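Local structure of time interval measuring enzyme TIME (Bombyx mori, 2E47) at residues G31-Q36 / I108-P113; Y47-H52 / R119-H124; G55-G60 / V148-I153. The protein probably converts superoxide into oxygen and hydrogen peroxide, as a member of the copper- and zinc-binding superoxide dismutase family. All coordinates share one frame; numbering follows the deposited sequence.

How the interactions relate
From the N terminus, the chain passes 31-36, 47-52 and 55-60 before it reaches their partners 108-113, 119-124 and 148-153 in the same order. Interaction 1 closes a loop when 108-113 comes back to strand 33-40. Interactions 2 and 3 close theirs later. None lies inside another: all three cross. Interaction 1 sets the connection after strand 98-105 against the barrel wall. Interaction 2 pairs strands 45-52 and 120-124 and brings together the copper ligands. Interaction 3 lays the loop after strand 45-52 on strand 147-155. Interactions 2 and 3 touch, because strands 120-124 and 147-155 are neighbours in the sheet. Interaction 1 touches neither.

Interaction 1. Residues G31-Q36 / I108-P113; sequences GKVHVQ and ISLSGP
I108 meets V33 and V35 through the end of its side chain, with no hydrogen bond between the two segments. Its CG1 lies between the backbone N and the carbonyl carbon (chi1 59°). From there the chain runs out extended to CD1, which reaches both valines. I108 CD1 is 3.8 Å from V33 CG1 and also 3.8 Å from V35 CG2. The I108 side chain crosses each valine at about a right angle. The two valines sit two residues apart on the strand and so present methyl groups to the same isoleucine tip.

V33 divides its branches. CG1 turns to I108 CD1, while CG2 rests on the backbone, 3.6 Å from I108 O and 4.0 Å from S109 CA. L110 comes to the same V33 branch more loosely, with its CG 4.4 Å from V33 CG2. The touching backbones run 100° apart, so the loop passes across the strand and does not extend it. Beyond the contact, S109 OG donates to S111 O at 3.0 Å. V85 and I116 also pack on I108. Such a loop, leaving strand 98-105 to cross over to strand 120-124, is a Greek key connection of the Cu,Zn superoxide dismutase beta barrel.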
loop_
_atom_site.group_PDB
_atom_site.type_symbol
_atom_site.label_atom_id
_atom_site.label_comp_id
_atom_site.label_asym_id
_atom_site.label_seq_id
_atom_site.Cartn_x
_atom_site.Cartn_y
_atom_site.Cartn_z
ATOM N N GLY A 31 -4.111 -3.298 22.528
ATOM C CA GLY A 31 -3.573 -3.793 21.244
ATOM C C GLY A 31 -4.624 -4.113 20.175
ATOM O O GLY A 31 -4.301 -4.665 19.133
ATOM N N LYS A 32 -5.870 -3.766 20.402
ATOM C CA LYS A 32 -6.888 -3.974 19.341
ATOM C C LYS A 32 -6.854 -2.851 18.301
ATOM O O LYS A 32 -6.244 -1.813 18.542
ATOM C CB LYS A 32 -8.288 -4.082 19.954
ATOM C CG LYS A 32 -8.459 -5.304 20.892
ATOM C CD LYS A 32 -9.519 -4.973 21.917
ATOM C CE LYS A 32 -10.542 -6.091 22.068
ATOM N NZ LYS A 32 -9.945 -7.378 22.557
ATOM N N VAL A 33 -7.575 -3.026 17.198
ATOM C CA VAL A 33 -7.507 -2.025 16.135
ATOM C C VAL A 33 -8.888 -1.472 15.849
ATOM O O VAL A 33 -9.826 -2.232 15.634
ATOM C CB VAL A 33 -6.737 -2.577 14.887
ATOM C CG1 VAL A 33 -6.813 -1.626 13.621
ATOM C CG2 VAL A 33 -5.239 -2.844 15.284
ATOM N N HIS A 34 -9.027 -0.139 15.897
ATOM C CA HIS A 34 -10.280 0.480 15.526
ATOM C C HIS A 34 -10.190 0.725 14.031
ATOM O O HIS A 34 -9.311 1.480 13.542
ATOM C CB HIS A 34 -10.448 1.793 16.298
ATOM C CG HIS A 34 -11.810 2.377 16.201
ATOM N ND1 HIS A 34 -12.095 3.667 16.611
ATOM C CD2 HIS A 34 -12.983 1.851 15.780
ATOM C CE1 HIS A 34 -13.383 3.912 16.423
ATOM N NE2 HIS A 34 -13.946 2.822 15.926
ATOM N N VAL A 35 -11.111 0.114 13.296
ATOM C CA VAL A 35 -11.278 0.288 11.836
ATOM C C VAL A 35 -12.447 1.209 11.543
ATOM O O VAL A 35 -13.551 0.965 11.983
ATOM C CB VAL A 35 -11.556 -1.118 11.204
ATOM C CG1 VAL A 35 -11.629 -1.097 9.655
ATOM C CG2 VAL A 35 -10.487 -2.146 11.683
ATOM N N GLN A 36 -12.255 2.298 10.828
ATOM C CA GLN A 36 -13.394 3.148 10.523
ATOM C C GLN A 36 -13.331 3.777 9.127
ATOM O O GLN A 36 -12.274 3.911 8.540
ATOM C CB GLN A 36 -13.604 4.224 11.617
ATOM C CG GLN A 36 -12.367 4.669 12.353
ATOM C CD GLN A 36 -12.573 5.782 13.398
ATOM O OE1 GLN A 36 -13.719 6.270 13.715
ATOM N NE2 GLN A 36 -11.452 6.170 13.977
ATOM N N ILE A 108 -6.312 -8.474 14.039
ATOM C CA ILE A 108 -5.372 -7.688 13.275
ATOM C C ILE A 108 -4.500 -6.791 14.184
ATOM O O ILE A 108 -4.920 -6.380 15.262
ATOM C CB ILE A 108 -6.091 -6.810 12.192
ATOM C CG1 ILE A 108 -7.114 -5.851 12.813
ATOM C CG2 ILE A 108 -6.802 -7.710 11.096
ATOM C CD1 ILE A 108 -7.750 -4.789 11.797
ATOM N N SER A 109 -3.342 -6.426 13.686
ATOM C CA SER A 109 -2.468 -5.528 14.372
ATOM C C SER A 109 -1.745 -4.680 13.289
ATOM O O SER A 109 -1.726 -5.005 12.079
ATOM C CB SER A 109 -1.424 -6.329 15.161
ATOM O OG SER A 109 -0.626 -5.483 15.989
ATOM N N LEU A 110 -1.132 -3.609 13.756
ATOM C CA LEU A 110 -0.365 -2.712 12.927
ATOM C C LEU A 110 1.098 -3.149 12.827
ATOM O O LEU A 110 1.816 -2.710 11.936
ATOM C CB LEU A 110 -0.511 -1.295 13.456
ATOM C CG LEU A 110 -1.925 -0.698 13.249
ATOM C CD1 LEU A 110 -1.744 0.783 13.311
ATOM C CD2 LEU A 110 -2.630 -1.086 11.971
ATOM N N SER A 111 1.512 -4.075 13.693
ATOM C CA SER A 111 2.855 -4.678 13.621
ATOM C C SER A 111 2.837 -6.123 14.153
ATOM O O SER A 111 1.795 -6.633 14.552
ATOM C CB SER A 111 3.891 -3.825 14.387
ATOM O OG SER A 111 3.579 -3.765 15.768
ATOM N N GLY A 112 3.976 -6.795 14.108
ATOM C CA GLY A 112 4.057 -8.174 14.610
ATOM C C GLY A 112 3.604 -9.152 13.556
ATOM O O GLY A 112 3.408 -8.783 12.386
ATOM N N PRO A 113 3.432 -10.417 13.942
ATOM C CA PRO A 113 3.037 -11.341 12.892
ATOM C C PRO A 113 1.549 -11.223 12.465
ATOM O O PRO A 113 1.224 -11.765 11.444
ATOM C CB PRO A 113 3.332 -12.728 13.498
ATOM C CG PRO A 113 3.188 -12.517 14.975
ATOM C CD PRO A 113 3.615 -11.076 15.249
#

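Interaction 2. Residues Y47-H52 / R119-H124; sequences YGFHVH and RAVVLH. With CU (copper (II) ion), chain E.
H50, H52 and H124 meet at the copper ion, each giving one ring nitrogen. H50 binds through ND1 at 2.0 Å from the copper; H52 and H124 bind through NE2. H67, which also binds zinc, supplies the fourth copper nitrogen from outside. The close approach of H50 ND1 to H124 NE2, 2.7 Å, is a result of shared metal binding and not a hydrogen bond. H50 NE2 hydrogen-bonds to D128 OD1 and H52 ND1 to G65 O; H124 ND1 is also hydrogen-bonded outside the two segments. These second-shell bonds are likely to limit ring rotation.

H124 CG lies anti to the carbonyl carbon (chi1 -69°), which swings its ring toward H50 and the copper. The H50 and H124 rings meet rim to rim with planes at 45°. V122 CG2 lies over one face of the H52 ring, 3.6 Å from its centroid, a CH-pi contact.

The two backbones pair antiparallel. H50 and V122 exchange two bonds: H50 N to V122 O at 3.0 Å and V122 N to H50 O at 2.9 Å. H124 N donates to G48 O at 2.9 Å. H52 N donates to A120 O at 2.7 Å, while the return bond from A120 N is weak. F49 and V51 turn their side chains to the barrel interior, where I23 and L88 pack. Strand 87-93 borders 45-52 on its other side, and strand 147-155 borders 120-124.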
loop_
_atom_site.group_PDB
_atom_site.type_symbol
_atom_site.label_atom_id
_atom_site.label_comp_id
_atom_site.label_asym_id
_atom_site.label_seq_id
_atom_site.Cartn_x
_atom_site.Cartn_y
_atom_site.Cartn_z
ATOM N N TYR A 47 -21.656 -7.054 2.474
ATOM C CA TYR A 47 -20.639 -7.456 1.495
ATOM C C TYR A 47 -19.385 -7.823 2.253
ATOM O O TYR A 47 -18.977 -7.069 3.165
ATOM C CB TYR A 47 -20.340 -6.278 0.565
ATOM C CG TYR A 47 -21.603 -5.778 -0.195
ATOM C CD1 TYR A 47 -22.433 -4.795 0.363
ATOM C CD2 TYR A 47 -21.928 -6.273 -1.415
ATOM C CE1 TYR A 47 -23.583 -4.317 -0.265
ATOM C CE2 TYR A 47 -23.091 -5.782 -2.080
ATOM C CZ TYR A 47 -23.898 -4.818 -1.480
ATOM O OH TYR A 47 -25.029 -4.338 -2.127
ATOM N N GLY A 48 -18.766 -8.938 1.856
ATOM C CA GLY A 48 -17.524 -9.402 2.461
ATOM C C GLY A 48 -16.457 -8.363 2.426
ATOM O O GLY A 48 -16.278 -7.675 1.417
ATOM N N PHE A 49 -15.753 -8.201 3.539
ATOM C CA PHE A 49 -14.678 -7.239 3.576
ATOM C C PHE A 49 -13.535 -7.877 4.353
ATOM O O PHE A 49 -13.703 -8.216 5.500
ATOM C CB PHE A 49 -15.198 -6.054 4.329
ATOM C CG PHE A 49 -14.283 -4.883 4.315
ATOM C CD1 PHE A 49 -13.781 -4.380 5.498
ATOM C CD2 PHE A 49 -14.002 -4.254 3.149
ATOM C CE1 PHE A 49 -12.956 -3.288 5.482
ATOM C CE2 PHE A 49 -13.194 -3.178 3.110
ATOM C CZ PHE A 49 -12.649 -2.698 4.287
ATOM N N HIS A 50 -12.380 -8.102 3.723
ATOM C CA HIS A 50 -11.308 -8.867 4.384
ATOM C C HIS A 50 -9.935 -8.264 4.138
ATOM O O HIS A 50 -9.779 -7.595 3.144
ATOM C CB HIS A 50 -11.253 -10.282 3.839
ATOM C CG HIS A 50 -12.598 -10.893 3.592
ATOM N ND1 HIS A 50 -12.945 -11.436 2.370
ATOM C CD2 HIS A 50 -13.675 -11.056 4.416
ATOM C CE1 HIS A 50 -14.182 -11.902 2.454
ATOM N NE2 HIS A 50 -14.647 -11.697 3.684
ATOM N N VAL A 51 -8.941 -8.589 4.975
ATOM C CA VAL A 51 -7.539 -8.298 4.688
ATOM C C VAL A 51 -6.993 -9.521 3.980
ATOM O O VAL A 51 -7.016 -10.687 4.546
ATOM C CB VAL A 51 -6.757 -8.038 5.974
ATOM C CG1 VAL A 51 -5.264 -7.805 5.685
ATOM C CG2 VAL A 51 -7.379 -6.794 6.749
ATOM N N HIS A 52 -6.520 -9.318 2.759
ATOM C CA HIS A 52 -5.964 -10.423 2.010
ATOM C C HIS A 52 -4.423 -10.395 2.210
ATOM O O HIS A 52 -3.835 -9.414 2.681
ATOM C CB HIS A 52 -6.424 -10.360 0.539
ATOM C CG HIS A 52 -7.848 -10.801 0.312
ATOM N ND1 HIS A 52 -8.214 -11.598 -0.744
ATOM C CD2 HIS A 52 -8.994 -10.536 0.975
ATOM C CE1 HIS A 52 -9.518 -11.792 -0.728
ATOM N NE2 HIS A 52 -10.019 -11.173 0.324
ATOM N N ARG A 119 -0.466 -5.129 3.506
ATOM C CA ARG A 119 -1.418 -6.133 3.028
ATOM C C ARG A 119 -2.560 -5.408 2.296
ATOM O O ARG A 119 -2.441 -4.236 2.039
ATOM C CB ARG A 119 -1.852 -7.101 4.175
ATOM C CG ARG A 119 -0.576 -7.754 4.743
ATOM C CD ARG A 119 -0.800 -8.825 5.721
ATOM N NE ARG A 119 0.472 -9.290 6.336
ATOM C CZ ARG A 119 1.334 -10.162 5.783
ATOM N NH1 ARG A 119 2.422 -10.505 6.451
ATOM N NH2 ARG A 119 1.125 -10.711 4.599
ATOM N N ALA A 120 -3.627 -6.084 1.904
ATOM C CA ALA A 120 -4.673 -5.396 1.093
ATOM C C ALA A 120 -6.024 -5.581 1.766
ATOM O O ALA A 120 -6.275 -6.615 2.402
ATOM C CB ALA A 120 -4.738 -5.981 -0.283
ATOM N N VAL A 121 -6.880 -4.560 1.677
ATOM C CA VAL A 121 -8.265 -4.746 2.063
ATOM C C VAL A 121 -8.980 -5.065 0.751
ATOM O O VAL A 121 -8.647 -4.463 -0.306
ATOM C CB VAL A 121 -8.798 -3.445 2.656
ATOM C CG1 VAL A 121 -10.274 -3.540 2.678
ATOM C CG2 VAL A 121 -8.348 -3.363 4.049
ATOM N N VAL A 122 -9.945 -5.970 0.790
ATOM C CA VAL A 122 -10.691 -6.356 -0.401
ATOM C C VAL A 122 -12.181 -6.363 -0.081
ATOM O O VAL A 122 -12.612 -6.994 0.914
ATOM C CB VAL A 122 -10.365 -7.735 -0.942
ATOM C CG1 VAL A 122 -11.238 -8.021 -2.210
ATOM C CG2 VAL A 122 -8.878 -7.808 -1.291
ATOM N N LEU A 123 -12.944 -5.643 -0.904
ATOM C CA LEU A 123 -14.412 -5.621 -0.781
ATOM C C LEU A 123 -14.945 -6.546 -1.821
ATOM O O LEU A 123 -14.595 -6.402 -3.020
ATOM C CB LEU A 123 -14.934 -4.229 -1.122
ATOM C CG LEU A 123 -16.428 -3.924 -1.118
ATOM C CD1 LEU A 123 -17.027 -4.097 0.247
ATOM C CD2 LEU A 123 -16.588 -2.465 -1.551
ATOM N N HIS A 124 -15.907 -7.370 -1.420
ATOM C CA HIS A 124 -16.395 -8.427 -2.275
ATOM C C HIS A 124 -17.772 -8.163 -2.782
ATOM O O HIS A 124 -18.500 -7.302 -2.236
ATOM C CB HIS A 124 -16.411 -9.729 -1.430
ATOM C CG HIS A 124 -15.052 -10.217 -1.107
ATOM N ND1 HIS A 124 -14.313 -10.961 -1.996
ATOM C CD2 HIS A 124 -14.289 -10.063 -0.005
ATOM C CE1 HIS A 124 -13.155 -11.264 -1.435
ATOM N NE2 HIS A 124 -13.120 -10.755 -0.216
HETATM CU CU CU E . -11.827 -12.045 0.778
#

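Interaction 3. Residues G55-G60 / V148-I153; sequences GDLSGG and VACGVI. With NAG (2-acetamido-2-deoxy-beta-D-glucopyranose), chain D.
L57 touches C150 and V152 across this contact without any aromatic ring, and the one flat side-chain group in the two segments is the carboxylate of D56. D56 leaves the backbone away from 148-153, and its carboxylate serves its own loop. S58 meets it at a single oxygen, from two sides. S58 OG donates to the syn lone pair of D56 OD1 at 2.7 Å. S58 N reaches the same OD1 on its anti side at 3.0 Å, 31° out of the carboxylate plane. The second bond makes an Asx turn. Two donors on OD1 should fix the rotation of the carboxylate.

A type I beta turn from L57 to G60 overlaps it, closed by G60 N to L57 O at 3.1 Å. Together the turns shape the disulfide loop of the Cu,Zn superoxide dismutase fold. C150 SG is bonded to C61 SG, which ties this loop covalently to the strand.

The side-chain contacts across the segments are apolar. L57 CD1 lies 4.0 Å from C150 SG and also nears V152 CG2, which L57 CD2 meets at 3.7 Å. The sulfur takes the position between backbone N and carbonyl carbon (chi1 45°), which brings SG within contact of L57 CD1.

The contact also lies at the dimer interface. V152 packs on V152 of the second subunit, and the backbone of G55 hydrogen-bonds to that subunit. S58 lies beside N22 of the second subunit and an N-acetylglucosamine, with S58 O 3.3 Å from C6 of the sugar. At the start of 55-60, G55 O rests on the methyl V152 CG2, 3.5 Å away.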
loop_
_atom_site.group_PDB
_atom_site.type_symbol
_atom_site.label_atom_id
_atom_site.label_comp_id
_atom_site.label_asym_id
_atom_site.label_seq_id
_atom_site.Cartn_x
_atom_site.Cartn_y
_atom_site.Cartn_z
ATOM N N GLY A 55 -0.179 -7.410 -0.748
ATOM C CA GLY A 55 -0.557 -6.017 -1.146
ATOM C C GLY A 55 -0.082 -5.785 -2.555
ATOM O O GLY A 55 0.502 -4.759 -2.889
ATOM N N ASP A 56 -0.369 -6.780 -3.381
ATOM C CA ASP A 56 0.117 -6.883 -4.756
ATOM C C ASP A 56 -1.078 -6.690 -5.705
ATOM O O ASP A 56 -1.946 -7.575 -5.852
ATOM C CB ASP A 56 0.714 -8.262 -4.978
ATOM C CG ASP A 56 1.152 -8.472 -6.417
ATOM O OD1 ASP A 56 1.047 -7.533 -7.256
ATOM O OD2 ASP A 56 1.589 -9.573 -6.742
ATOM N N LEU A 57 -1.096 -5.528 -6.336
ATOM C CA LEU A 57 -2.185 -5.104 -7.188
ATOM C C LEU A 57 -1.827 -5.214 -8.685
ATOM O O LEU A 57 -2.536 -4.660 -9.525
ATOM C CB LEU A 57 -2.578 -3.642 -6.821
ATOM C CG LEU A 57 -3.663 -3.307 -5.770
ATOM C CD1 LEU A 57 -3.828 -4.298 -4.638
ATOM C CD2 LEU A 57 -3.499 -1.879 -5.258
ATOM N N SER A 58 -0.725 -5.907 -8.999
ATOM C CA SER A 58 -0.239 -6.052 -10.358
ATOM C C SER A 58 -1.176 -6.846 -11.240
ATOM O O SER A 58 -1.254 -6.602 -12.402
ATOM C CB SER A 58 1.173 -6.634 -10.391
ATOM O OG SER A 58 1.210 -7.980 -9.942
ATOM N N GLY A 59 -1.941 -7.773 -10.680
ATOM C CA GLY A 59 -2.989 -8.412 -11.485
ATOM C C GLY A 59 -4.384 -8.050 -11.001
ATOM O O GLY A 59 -5.295 -8.910 -10.994
ATOM N N GLY A 60 -4.562 -6.778 -10.599
ATOM C CA GLY A 60 -5.826 -6.284 -10.078
ATOM C C GLY A 60 -6.070 -6.929 -8.728
ATOM O O GLY A 60 -5.121 -7.301 -8.074
ATOM N N VAL A 148 -14.697 -6.666 -5.702
ATOM C CA VAL A 148 -15.179 -5.467 -6.434
ATOM C C VAL A 148 -14.206 -4.283 -6.315
ATOM O O VAL A 148 -14.200 -3.404 -7.164
ATOM C CB VAL A 148 -16.635 -5.061 -6.093
ATOM C CG1 VAL A 148 -17.606 -6.229 -6.357
ATOM C CG2 VAL A 148 -16.764 -4.649 -4.702
ATOM N N ALA A 149 -13.407 -4.245 -5.234
ATOM C CA ALA A 149 -12.393 -3.213 -5.079
ATOM C C ALA A 149 -11.392 -3.657 -4.051
ATOM O O ALA A 149 -11.725 -4.452 -3.177
ATOM C CB ALA A 149 -13.111 -1.867 -4.637
ATOM N N CYS A 150 -10.172 -3.109 -4.142
ATOM C CA CYS A 150 -9.118 -3.385 -3.184
ATOM C C CYS A 150 -8.197 -2.206 -3.009
ATOM O O CYS A 150 -8.111 -1.342 -3.905
ATOM C CB CYS A 150 -8.261 -4.620 -3.609
ATOM S SG CYS A 150 -7.781 -4.695 -5.271
ATOM N N GLY A 151 -7.491 -2.162 -1.885
ATOM C CA GLY A 151 -6.476 -1.139 -1.709
ATOM C C GLY A 151 -5.376 -1.685 -0.841
ATOM O O GLY A 151 -5.648 -2.438 0.078
ATOM N N VAL A 152 -4.148 -1.295 -1.113
ATOM C CA VAL A 152 -3.047 -1.603 -0.202
ATOM C C VAL A 152 -3.154 -0.796 1.106
ATOM O O VAL A 152 -3.480 0.400 1.114
ATOM C CB VAL A 152 -1.654 -1.332 -0.839
ATOM C CG1 VAL A 152 -0.586 -1.856 0.084
ATOM C CG2 VAL A 152 -1.528 -2.012 -2.183
ATOM N N ILE A 153 -2.908 -1.444 2.222
ATOM C CA ILE A 153 -2.909 -0.730 3.519
ATOM C C ILE A 153 -1.580 -0.013 3.742
ATOM O O ILE A 153 -0.555 -0.686 3.917
ATOM C CB ILE A 153 -3.137 -1.718 4.645
ATOM C CG1 ILE A 153 -4.447 -2.461 4.400
ATOM C CG2 ILE A 153 -3.145 -1.015 6.017
ATOM C CD1 ILE A 153 -4.714 -3.741 5.313
HETATM C C1 NAG D . 2.898 -5.689 -14.185
HETATM C C2 NAG D . 3.404 -5.745 -15.629
HETATM C C3 NAG D . 2.358 -6.380 -16.548
HETATM C C4 NAG D . 1.781 -7.651 -15.891
HETATM C C5 NAG D . 1.401 -7.454 -14.415
HETATM C C6 NAG D . 0.912 -8.730 -13.710
HETATM C C7 NAG D . 4.993 -4.018 -16.375
HETATM C C8 NAG D . 5.154 -2.880 -17.353
HETATM N N2 NAG D . 3.751 -4.427 -16.109
HETATM O O3 NAG D . 2.951 -6.666 -17.820
HETATM O O4 NAG D . 0.797 -8.335 -16.658
HETATM O O5 NAG D . 2.585 -7.009 -13.795
HETATM O O6 NAG D . 1.919 -9.722 -13.812
HETATM O O7 NAG D . 6.021 -4.500 -15.884
#